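Local coordinates for DNA damage response protein Rtt109, putative (Neosartorya fumigata, PDB 5ZB9) that probably acetylates histone H3 from acetyl-CoA, supporting nucleosome assembly in DNA replication and the DNA damage response, at residues G131-V136 / W320-P325; R178-E183 / S201-F206. One frame throughout, in Å; residues are numbered along the deposited sequence.

Contact 1: residues G131-V136 / W320-P325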
loop_
_atom_site.group_PDB
_atom_site.type_symbol
_atom_site.label_atom_id
_atom_site.label_comp_id
_atom_site.label_asym_id
_atom_site.label_seq_id
_atom_site.Cartn_x
_atom_site.Cartn_y
_atom_site.Cartn_z
ATOM N N GLY A 131 -2.267 -20.440 -3.722
ATOM C CA GLY A 131 -3.474 -20.670 -2.951
ATOM C C GLY A 131 -3.789 -19.645 -1.867
ATOM O O GLY A 131 -4.824 -19.744 -1.212
ATOM N N VAL A 132 -2.914 -18.661 -1.673
ATOM C CA VAL A 132 -3.123 -17.658 -0.630
ATOM C C VAL A 132 -3.558 -16.304 -1.190
ATOM O O VAL A 132 -2.862 -15.708 -2.013
ATOM C CB VAL A 132 -1.852 -17.458 0.208
ATOM C CG1 VAL A 132 -2.054 -16.335 1.226
ATOM C CG2 VAL A 132 -1.465 -18.761 0.895
ATOM N N ARG A 133 -4.715 -15.832 -0.738
ATOM C CA ARG A 133 -5.221 -14.514 -1.110
ATOM C C ARG A 133 -4.192 -13.408 -0.834
ATOM O O ARG A 133 -3.526 -13.410 0.209
ATOM C CB ARG A 133 -6.528 -14.227 -0.360
ATOM C CG ARG A 133 -7.208 -12.934 -0.761
ATOM C CD ARG A 133 -8.609 -12.837 -0.183
ATOM N NE ARG A 133 -9.577 -13.595 -0.969
ATOM C CZ ARG A 133 -10.375 -14.535 -0.474
ATOM N NH1 ARG A 133 -10.325 -14.838 0.817
ATOM N NH2 ARG A 133 -11.226 -15.170 -1.269
ATOM N N LEU A 134 -4.044 -12.486 -1.785
ATOM C CA LEU A 134 -3.138 -11.349 -1.632
ATOM C C LEU A 134 -3.880 -10.023 -1.816
ATOM O O LEU A 134 -4.709 -9.872 -2.719
ATOM C CB LEU A 134 -1.978 -11.437 -2.622
ATOM C CG LEU A 134 -0.898 -10.357 -2.483
ATOM C CD1 LEU A 134 0.454 -10.943 -2.814
ATOM C CD2 LEU A 134 -1.171 -9.136 -3.365
ATOM N N MET A 135 -3.560 -9.057 -0.962
ATOM C CA MET A 135 -4.213 -7.755 -0.991
ATOM C C MET A 135 -3.214 -6.603 -1.118
ATOM O O MET A 135 -2.183 -6.582 -0.439
ATOM C CB MET A 135 -5.055 -7.570 0.270
ATOM C CG MET A 135 -5.652 -6.194 0.404
ATOM S SD MET A 135 -6.843 -6.079 1.746
ATOM C CE MET A 135 -5.762 -5.979 3.167
ATOM N N VAL A 136 -3.515 -5.657 -2.001
ATOM C CA VAL A 136 -2.794 -4.393 -2.023
ATOM C C VAL A 136 -3.702 -3.335 -1.430
ATOM O O VAL A 136 -4.865 -3.222 -1.809
ATOM C CB VAL A 136 -2.360 -3.977 -3.440
ATOM C CG1 VAL A 136 -1.624 -2.639 -3.399
ATOM C CG2 VAL A 136 -1.486 -5.046 -4.052
ATOM N N TRP A 320 -8.620 -1.156 -1.511
ATOM C CA TRP A 320 -8.188 -2.539 -1.378
ATOM C C TRP A 320 -8.249 -3.206 -2.739
ATOM O O TRP A 320 -9.312 -3.287 -3.353
ATOM C CB TRP A 320 -9.053 -3.311 -0.370
ATOM C CG TRP A 320 -9.205 -2.605 0.935
ATOM C CD1 TRP A 320 -8.366 -2.677 2.012
ATOM C CD2 TRP A 320 -10.250 -1.698 1.300
ATOM N NE1 TRP A 320 -8.831 -1.878 3.025
ATOM C CE2 TRP A 320 -9.984 -1.264 2.615
ATOM C CE3 TRP A 320 -11.385 -1.213 0.644
ATOM C CZ2 TRP A 320 -10.811 -0.362 3.287
ATOM C CZ3 TRP A 320 -12.213 -0.320 1.315
ATOM C CH2 TRP A 320 -11.919 0.095 2.623
ATOM N N LEU A 321 -7.099 -3.653 -3.224
ATOM C CA LEU A 321 -7.064 -4.485 -4.407
ATOM C C LEU A 321 -6.945 -5.926 -3.945
ATOM O O LEU A 321 -5.934 -6.309 -3.350
ATOM C CB LEU A 321 -5.899 -4.102 -5.318
ATOM C CG LEU A 321 -5.637 -5.079 -6.466
ATOM C CD1 LEU A 321 -6.814 -5.098 -7.448
ATOM C CD2 LEU A 321 -4.335 -4.733 -7.164
ATOM N N VAL A 322 -7.984 -6.719 -4.179
ATOM C CA VAL A 322 -7.972 -8.100 -3.696
ATOM C C VAL A 322 -7.756 -9.084 -4.843
ATOM O O VAL A 322 -8.568 -9.168 -5.781
ATOM C CB VAL A 322 -9.273 -8.462 -2.947
ATOM C CG1 VAL A 322 -9.215 -9.894 -2.436
ATOM C CG2 VAL A 322 -9.508 -7.493 -1.795
ATOM N N ILE A 323 -6.651 -9.821 -4.752
ATOM C CA ILE A 323 -6.237 -10.759 -5.789
ATOM C C ILE A 323 -6.450 -12.209 -5.353
ATOM O O ILE A 323 -5.908 -12.654 -4.341
ATOM C CB ILE A 323 -4.753 -10.552 -6.161
ATOM C CG1 ILE A 323 -4.553 -9.165 -6.780
ATOM C CG2 ILE A 323 -4.268 -11.659 -7.101
ATOM C CD1 ILE A 323 -3.106 -8.751 -6.930
ATOM N N ASN A 324 -7.245 -12.945 -6.122
ATOM C CA ASN A 324 -7.482 -14.352 -5.818
ATOM C C ASN A 324 -6.734 -15.230 -6.801
ATOM O O ASN A 324 -7.071 -15.274 -7.983
ATOM C CB ASN A 324 -8.979 -14.669 -5.830
ATOM C CG ASN A 324 -9.733 -13.924 -4.744
ATOM O OD1 ASN A 324 -9.569 -14.210 -3.562
ATOM N ND2 ASN A 324 -10.555 -12.955 -5.139
ATOM N N PRO A 325 -5.699 -15.925 -6.310
ATOM C CA PRO A 325 -4.812 -16.754 -7.127
ATOM C C PRO A 325 -5.537 -18.005 -7.636
ATOM O O PRO A 325 -6.628 -18.307 -7.141
ATOM C CB PRO A 325 -3.690 -17.107 -6.150
ATOM C CG PRO A 325 -4.390 -17.201 -4.847
ATOM C CD PRO A 325 -5.400 -16.073 -4.875
#
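Arg133 lies alongside Asn324 of the antiparallel partner strand, both side chains pointing the same way, and grips its amide oxygen. From CB the chain runs out beside that strand, and Arg133 CG passes 3.8 Å from Ile323 O. CD rests against Val322, 3.8 Å from CG1 of that residue. The chain then bends at chi3 (-81°), which turns NE onto Asn324 OD1 at 2.7 Å. This bond lies in the carbonyl plane of the amide, although OD1 is tilted about 20° out of the guanidinium plane; the guanidinium and amide planes stand almost perpendicular, 87° apart. At the tip, NH2 adds a weak second bond to the same OD1 and donates to Val332 O, so bonds at two nitrogens fix the rotation of the buried group. Hydrogen-bonded pairs Leu134-Ile323 and Val136-Leu321 alternate with the non-hydrogen-bonded pair Met135-Val322 (CA atoms 4.6 Å apart), joining two strands of the acetyltransferase domain's mixed sheet that are distant in sequence. Met135 SD lies obliquely beside the Trp320 indole, 3.7 Å from CD1, a Met-aromatic contact. Strand 86-96 runs parallel to 133-140 on its other edge, strand 202-208 pairs antiparallel with 317-324, and Gln243 and Leu244 of helix 241-244 pack on the face carrying Arg133, Met135 and Val322.

Contact 2: residues R178-E183 / S201-F206; sequences REYEPE and SSATAF
Glu183 spreads its carboxylate across two hydroxyls of the strand, those of Ser202 and Thr204. Thr204 OG1 donates to OE1 at 2.6 Å, meeting the lone pair directed away from the other oxygen, while Ser202 OG donates to OE2 at 2.8 Å, again on the anti side but 25° out of the carboxylate plane. The extended chain (chi2 -179°) carries the carboxylate to the strand, and chi3 (-52°) turns its two oxygens along it, one for each hydroxyl. Tyr180 makes the apolar half of the contact: its CB packs 3.6 Å from Ala203 CB, and the ring turns its edge to Ser201, CD2 lying 3.5 Å from CB of that serine. Between these side chains, two backbone bonds flank Ser202 and form a single bridge to Glu181. Glu181 N gives a nearly straight bond to Ser201 O at 2.8 Å, and Ala203 N returns one to Glu181 O at 3.1 Å. In the second shell, a water accepts from Glu183 N and donates to Thr204 OG1, tying the loop backbone to the hydroxyl that grips OE1. Asn324 ND2 also bonds Glu183 OE2, and Arg234 holds the carbonyls of Tyr180 and Ala203. The loop following helix 162-177 thus lies against the start of strand 202-208, which runs between strands 317-324 and 235-236, with Leu177 of that helix packed on Ala203 and Ala205.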
loop_
_atom_site.group_PDB
_atom_site.type_symbol
_atom_site.label_atom_id
_atom_site.label_comp_id
_atom_site.label_asym_id
_atom_site.label_seq_id
_atom_site.Cartn_x
_atom_site.Cartn_y
_atom_site.Cartn_z
ATOM N N ARG A 178 -5.855 -5.016 -13.769
ATOM C CA ARG A 178 -6.313 -5.523 -15.051
ATOM C C ARG A 178 -5.364 -6.523 -15.710
ATOM O O ARG A 178 -5.572 -6.914 -16.852
ATOM C CB ARG A 178 -6.588 -4.350 -15.986
ATOM C CG ARG A 178 -7.769 -3.543 -15.509
ATOM C CD ARG A 178 -8.154 -2.467 -16.473
ATOM N NE ARG A 178 -9.168 -1.595 -15.894
ATOM C CZ ARG A 178 -10.465 -1.865 -15.893
ATOM N NH1 ARG A 178 -10.907 -2.987 -16.445
ATOM N NH2 ARG A 178 -11.320 -1.011 -15.341
ATOM N N GLU A 179 -4.332 -6.938 -14.984
ATOM C CA GLU A 179 -3.515 -8.066 -15.406
ATOM C C GLU A 179 -4.176 -9.369 -14.974
ATOM O O GLU A 179 -3.749 -10.451 -15.366
ATOM C CB GLU A 179 -2.103 -7.969 -14.826
ATOM C CG GLU A 179 -1.166 -7.097 -15.656
ATOM C CD GLU A 179 -1.055 -7.571 -17.102
ATOM O OE1 GLU A 179 -1.780 -7.026 -17.969
ATOM O OE2 GLU A 179 -0.243 -8.491 -17.372
ATOM N N TYR A 180 -5.224 -9.252 -14.163
ATOM C CA TYR A 180 -5.928 -10.405 -13.615
ATOM C C TYR A 180 -7.323 -10.535 -14.203
ATOM O O TYR A 180 -7.851 -9.594 -14.800
ATOM C CB TYR A 180 -6.014 -10.304 -12.095
ATOM C CG TYR A 180 -4.663 -10.285 -11.417
ATOM C CD1 TYR A 180 -4.029 -9.086 -11.118
ATOM C CD2 TYR A 180 -4.023 -11.467 -11.078
ATOM C CE1 TYR A 180 -2.794 -9.069 -10.501
ATOM C CE2 TYR A 180 -2.793 -11.459 -10.466
ATOM C CZ TYR A 180 -2.179 -10.260 -10.178
ATOM O OH TYR A 180 -0.942 -10.259 -9.562
ATOM N N GLU A 181 -7.922 -11.705 -14.029
ATOM C CA GLU A 181 -9.233 -11.977 -14.608
ATOM C C GLU A 181 -10.353 -11.273 -13.850
ATOM O O GLU A 181 -10.281 -11.119 -12.628
ATOM C CB GLU A 181 -9.492 -13.484 -14.639
ATOM C CG GLU A 181 -8.612 -14.220 -15.620
ATOM C CD GLU A 181 -8.677 -13.621 -17.011
ATOM O OE1 GLU A 181 -9.763 -13.670 -17.632
ATOM O OE2 GLU A 181 -7.646 -13.088 -17.479
ATOM N N PRO A 182 -11.393 -10.838 -14.576
ATOM C CA PRO A 182 -12.583 -10.259 -13.944
ATOM C C PRO A 182 -13.269 -11.253 -13.021
ATOM O O PRO A 182 -13.095 -12.460 -13.170
ATOM C CB PRO A 182 -13.486 -9.910 -15.133
ATOM C CG PRO A 182 -12.556 -9.759 -16.280
ATOM C CD PRO A 182 -11.455 -10.760 -16.045
ATOM N N GLU A 183 -14.040 -10.746 -12.069
ATOM C CA GLU A 183 -14.799 -11.601 -11.167
ATOM C C GLU A 183 -16.281 -11.228 -11.210
ATOM O O GLU A 183 -16.650 -10.151 -11.680
ATOM C CB GLU A 183 -14.249 -11.497 -9.746
ATOM C CG GLU A 183 -12.757 -11.778 -9.662
ATOM C CD GLU A 183 -12.209 -11.705 -8.242
ATOM O OE1 GLU A 183 -12.442 -10.678 -7.562
ATOM O OE2 GLU A 183 -11.542 -12.676 -7.810
ATOM N N SER A 201 -5.799 -16.533 -12.229
ATOM C CA SER A 201 -5.622 -15.487 -11.226
ATOM C C SER A 201 -6.586 -14.332 -11.494
ATOM O O SER A 201 -6.607 -13.768 -12.599
ATOM C CB SER A 201 -4.180 -14.988 -11.222
ATOM O OG SER A 201 -3.602 -15.143 -9.939
ATOM N N SER A 202 -7.393 -13.986 -10.493
ATOM C CA SER A 202 -8.409 -12.952 -10.679
ATOM C C SER A 202 -8.348 -11.871 -9.604
ATOM O O SER A 202 -7.717 -12.056 -8.559
ATOM C CB SER A 202 -9.803 -13.584 -10.713
ATOM O OG SER A 202 -10.068 -14.288 -9.517
ATOM N N ALA A 203 -9.016 -10.747 -9.861
ATOM C CA ALA A 203 -8.936 -9.600 -8.960
ATOM C C ALA A 203 -10.057 -8.588 -9.147
ATOM O O ALA A 203 -10.597 -8.421 -10.244
ATOM C CB ALA A 203 -7.594 -8.903 -9.128
ATOM N N THR A 204 -10.379 -7.899 -8.055
ATOM C CA THR A 204 -11.304 -6.770 -8.060
ATOM C C THR A 204 -10.712 -5.663 -7.182
ATOM O O THR A 204 -10.006 -5.947 -6.203
ATOM C CB THR A 204 -12.718 -7.180 -7.542
ATOM O OG1 THR A 204 -13.210 -8.286 -8.309
ATOM C CG2 THR A 204 -13.721 -6.016 -7.644
ATOM N N ALA A 205 -10.981 -4.409 -7.535
ATOM C CA ALA A 205 -10.537 -3.271 -6.732
ATOM C C ALA A 205 -11.714 -2.677 -5.970
ATOM O O ALA A 205 -12.802 -2.495 -6.534
ATOM C CB ALA A 205 -9.883 -2.218 -7.613
ATOM N N PHE A 206 -11.497 -2.383 -4.692
ATOM C CA PHE A 206 -12.546 -1.838 -3.825
ATOM C C PHE A 206 -12.148 -0.465 -3.303
ATOM O O PHE A 206 -11.013 -0.267 -2.853
ATOM C CB PHE A 206 -12.828 -2.782 -2.649
ATOM C CG PHE A 206 -13.289 -4.160 -3.063
ATOM C CD1 PHE A 206 -12.371 -5.143 -3.405
ATOM C CD2 PHE A 206 -14.643 -4.472 -3.101
ATOM C CE1 PHE A 206 -12.793 -6.404 -3.783
ATOM C CE2 PHE A 206 -15.078 -5.739 -3.480
ATOM C CZ PHE A 206 -14.154 -6.708 -3.820
HETATM O O HOH W 1 -13.325 -8.000 -11.208
#

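In the fold
Contacts 1 and 2 reach neighbouring strands of one mixed sheet, their centres about 9 Å apart. Strand 317-324 pairs with 133-140 in contact 1 and through its other edge with 202-208, where Asn324 N to Ser202 O (2.6 Å) and Phe206 N to Trp320 O (2.7 Å) are probable backbone hydrogen bonds. Asn324 bridges the two, its OD1 taken up by contact 1 and its ND2 shared between Glu183 of contact 2 and Gln243. The CoA site, empty in this model, lies nearer contact 1, with the side chain of Val136 about 11 Å from that of Trp168 and about 12 Å from that of Ala94. Trp320 NE1 bonds the acetyl oxygen of acetyllysine 264.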